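Local coordinates for aldehyde dehydrogenase 12 (Zea mays, PDB 6D97), which oxidises L-glutamate gamma-semialdehyde with NAD as coenzyme, in the last step of proline catabolism in plants, at residues A[191-196]-A[268-273]. Numbering follows the deposited sequence.
With NAD (nicotinamide-adenine-dinucleotide), chain E.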
loop_
_atom_site.group_PDB
_atom_site.type_symbol
_atom_site.label_atom_id
_atom_site.label_comp_id
_atom_site.label_asym_id
_atom_site.label_seq_id
_atom_site.Cartn_x
_atom_site.Cartn_y
_atom_site.Cartn_z
ATOM N N PRO A 191 -17.862 -12.507 -17.125
ATOM C CA PRO A 191 -19.311 -12.604 -16.897
ATOM C C PRO A 191 -19.590 -12.926 -15.437
ATOM O O PRO A 191 -19.098 -13.923 -14.903
ATOM C CB PRO A 191 -19.740 -13.747 -17.824
ATOM C CG PRO A 191 -18.522 -14.621 -17.918
ATOM C CD PRO A 191 -17.319 -13.708 -17.786
ATOM N N VAL A 192 -20.364 -12.059 -14.784
ATOM C CA VAL A 192 -20.658 -12.187 -13.363
ATOM C C VAL A 192 -22.138 -11.910 -13.125
ATOM O O VAL A 192 -22.857 -11.431 -14.004
ATOM C CB VAL A 192 -19.791 -11.244 -12.500
ATOM C CG1 VAL A 192 -18.315 -11.461 -12.784
ATOM C CG2 VAL A 192 -20.172 -9.797 -12.735
ATOM N N ALA A 193 -22.583 -12.213 -11.906
ATOM C CA ALA A 193 -23.967 -12.025 -11.498
ATOM C C ALA A 193 -24.022 -11.329 -10.145
ATOM O O ALA A 193 -23.120 -11.477 -9.314
ATOM C CB ALA A 193 -24.717 -13.357 -11.426
ATOM N N ILE A 194 -25.088 -10.557 -9.941
ATOM C CA ILE A 194 -25.326 -9.830 -8.698
ATOM C C ILE A 194 -26.771 -10.047 -8.281
ATOM O O ILE A 194 -27.691 -9.861 -9.085
ATOM C CB ILE A 194 -25.032 -8.328 -8.841
ATOM C CG1 ILE A 194 -23.619 -8.130 -9.369
ATOM C CG2 ILE A 194 -25.175 -7.627 -7.506
ATOM C CD1 ILE A 194 -23.353 -6.716 -9.829
ATOM N N ILE A 195 -26.968 -10.441 -7.025
ATOM C CA ILE A 195 -28.279 -10.764 -6.474
ATOM C C ILE A 195 -28.407 -10.054 -5.130
ATOM O O ILE A 195 -27.614 -10.308 -4.216
ATOM C CB ILE A 195 -28.461 -12.282 -6.307
ATOM C CG1 ILE A 195 -28.180 -13.004 -7.630
ATOM C CG2 ILE A 195 -29.851 -12.596 -5.798
ATOM C CD1 ILE A 195 -28.133 -14.506 -7.508
ATOM N N THR A 196 -29.392 -9.169 -5.008
ATOM C CA THR A 196 -29.552 -8.321 -3.836
ATOM C C THR A 196 -30.977 -8.373 -3.302
ATOM O O THR A 196 -31.912 -8.715 -4.035
ATOM C CB THR A 196 -29.172 -6.866 -4.153
ATOM O OG1 THR A 196 -30.203 -6.252 -4.933
ATOM C CG2 THR A 196 -27.866 -6.811 -4.913
ATOM N N LYS A 268 -18.526 -16.336 -13.778
ATOM C CA LYS A 268 -17.260 -16.596 -13.109
ATOM C C LYS A 268 -17.236 -16.077 -11.680
ATOM O O LYS A 268 -16.414 -16.539 -10.882
ATOM C CB LYS A 268 -16.109 -15.994 -13.915
ATOM C CG LYS A 268 -15.867 -16.739 -15.217
ATOM C CD LYS A 268 -15.693 -18.226 -14.940
ATOM C CE LYS A 268 -16.499 -19.079 -15.900
ATOM N NZ LYS A 268 -15.909 -19.126 -17.262
ATOM N N MET A 269 -18.112 -15.135 -11.344
ATOM C CA MET A 269 -18.266 -14.666 -9.976
ATOM C C MET A 269 -19.725 -14.300 -9.764
ATOM O O MET A 269 -20.372 -13.768 -10.667
ATOM C CB MET A 269 -17.365 -13.460 -9.682
ATOM C CG MET A 269 -16.463 -13.642 -8.464
ATOM S SD MET A 269 -17.377 -13.857 -6.921
ATOM C CE MET A 269 -18.223 -12.282 -6.810
ATOM N N THR A 270 -20.246 -14.593 -8.576
ATOM C CA THR A 270 -21.607 -14.218 -8.214
ATOM C C THR A 270 -21.568 -13.516 -6.869
ATOM O O THR A 270 -21.101 -14.091 -5.880
ATOM C CB THR A 270 -22.538 -15.433 -8.153
ATOM O OG1 THR A 270 -22.661 -16.012 -9.457
ATOM C CG2 THR A 270 -23.916 -15.021 -7.663
ATOM N N LEU A 271 -22.029 -12.270 -6.839
ATOM C CA LEU A 271 -22.246 -11.559 -5.588
ATOM C C LEU A 271 -23.670 -11.838 -5.136
ATOM O O LEU A 271 -24.628 -11.519 -5.850
ATOM C CB LEU A 271 -22.015 -10.057 -5.758
ATOM C CG LEU A 271 -22.014 -9.125 -4.536
ATOM C CD1 LEU A 271 -23.423 -8.779 -4.043
ATOM C CD2 LEU A 271 -21.189 -9.729 -3.411
ATOM N N PHE A 272 -23.813 -12.436 -3.959
ATOM C CA PHE A 272 -25.123 -12.647 -3.370
ATOM C C PHE A 272 -25.229 -11.898 -2.053
ATOM O O PHE A 272 -24.364 -12.033 -1.182
ATOM C CB PHE A 272 -25.418 -14.124 -3.132
ATOM C CG PHE A 272 -26.727 -14.355 -2.440
ATOM C CD1 PHE A 272 -27.909 -14.336 -3.158
ATOM C CD2 PHE A 272 -26.780 -14.556 -1.070
ATOM C CE1 PHE A 272 -29.116 -14.526 -2.530
ATOM C CE2 PHE A 272 -27.985 -14.751 -0.435
ATOM C CZ PHE A 272 -29.155 -14.735 -1.166
ATOM N N THR A 273 -26.308 -11.137 -1.906
ATOM C CA THR A 273 -26.660 -10.496 -0.648
ATOM C C THR A 273 -28.091 -10.881 -0.316
ATOM O O THR A 273 -29.007 -10.583 -1.089
ATOM C CB THR A 273 -26.520 -8.977 -0.737
ATOM O OG1 THR A 273 -25.192 -8.642 -1.156
ATOM C CG2 THR A 273 -26.782 -8.358 0.617
HETATM P PA NAD E . -33.316 -13.793 0.183
HETATM O O1A NAD E . -32.172 -14.847 0.326
HETATM O O2A NAD E . -34.695 -14.183 0.397
HETATM O O5B NAD E . -33.559 -13.149 -1.124
HETATM C C5B NAD E . -32.610 -12.248 -1.642
HETATM C C4B NAD E . -32.459 -12.312 -3.158
HETATM O O4B NAD E . -31.982 -13.567 -3.611
HETATM C C3B NAD E . -33.718 -11.988 -3.895
HETATM O O3B NAD E . -33.449 -11.238 -5.016
HETATM C C2B NAD E . -34.223 -13.317 -4.259
HETATM O O2B NAD E . -35.022 -13.250 -5.378
HETATM C C1B NAD E . -32.954 -14.042 -4.505
HETATM N N9A NAD E . -33.029 -15.484 -4.391
HETATM C C8A NAD E . -33.752 -16.239 -3.485
HETATM N N7A NAD E . -33.515 -17.536 -3.708
HETATM C C5A NAD E . -32.616 -17.671 -4.762
HETATM C C6A NAD E . -32.022 -18.737 -5.410
HETATM N N6A NAD E . -32.324 -20.078 -4.993
HETATM N N1A NAD E . -31.171 -18.524 -6.424
HETATM C C2A NAD E . -30.863 -17.270 -6.843
HETATM N N3A NAD E . -31.425 -16.196 -6.231
HETATM C C4A NAD E . -32.288 -16.365 -5.207
HETATM O O3 NAD E . -33.317 -12.602 1.041
HETATM P PN NAD E . -34.410 -12.212 2.127
HETATM O O1N NAD E . -33.732 -11.010 2.879
HETATM O O2N NAD E . -35.670 -11.711 1.484
HETATM O O5D NAD E . -34.710 -13.293 3.130
#
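F272 and I195 meet side by side on two parallel strands and together support the adenosine half of NAD, a worked example of how a Rossmann-type sheet turns strand pairing into a dinucleotide site. Backbone bonds join the strands: A193 N bonds to M269 O, A193 O receives L271 N, I195 N reaches L271 O at 2.8 Å, and I195 O takes T273 N at 2.8 Å. From I195 CB, which lies 3.8 Å from F272 CD1, the side chain forks. With CG1 beside the backbone N (chi1 -54°), CG2 stands anti to it, packs 3.7 Å from F272 CD1 and approaches NAD O4B, while the other branch carries CD1 to the adenine, 3.9 Å from NAD N3A. The phenylalanine ring meets the cofactor with its edge: CE1 lies 3.2 Å from NAD O4B, and CZ has NAD O1A in the ring plane. Helix 276-285 packs on both residues through L282. Were F272 replaced by alanine, I195 CG2 would probably lose its ring neighbour, and NAD O4B and O1A the edge beside them. Beyond them, T196 O accepts a hydrogen bond from NAD O3B (3.1 Å). Binding here thus sets carbon-rich side chains against adenine and ribose, while one backbone carbonyl grips a ribose hydroxyl.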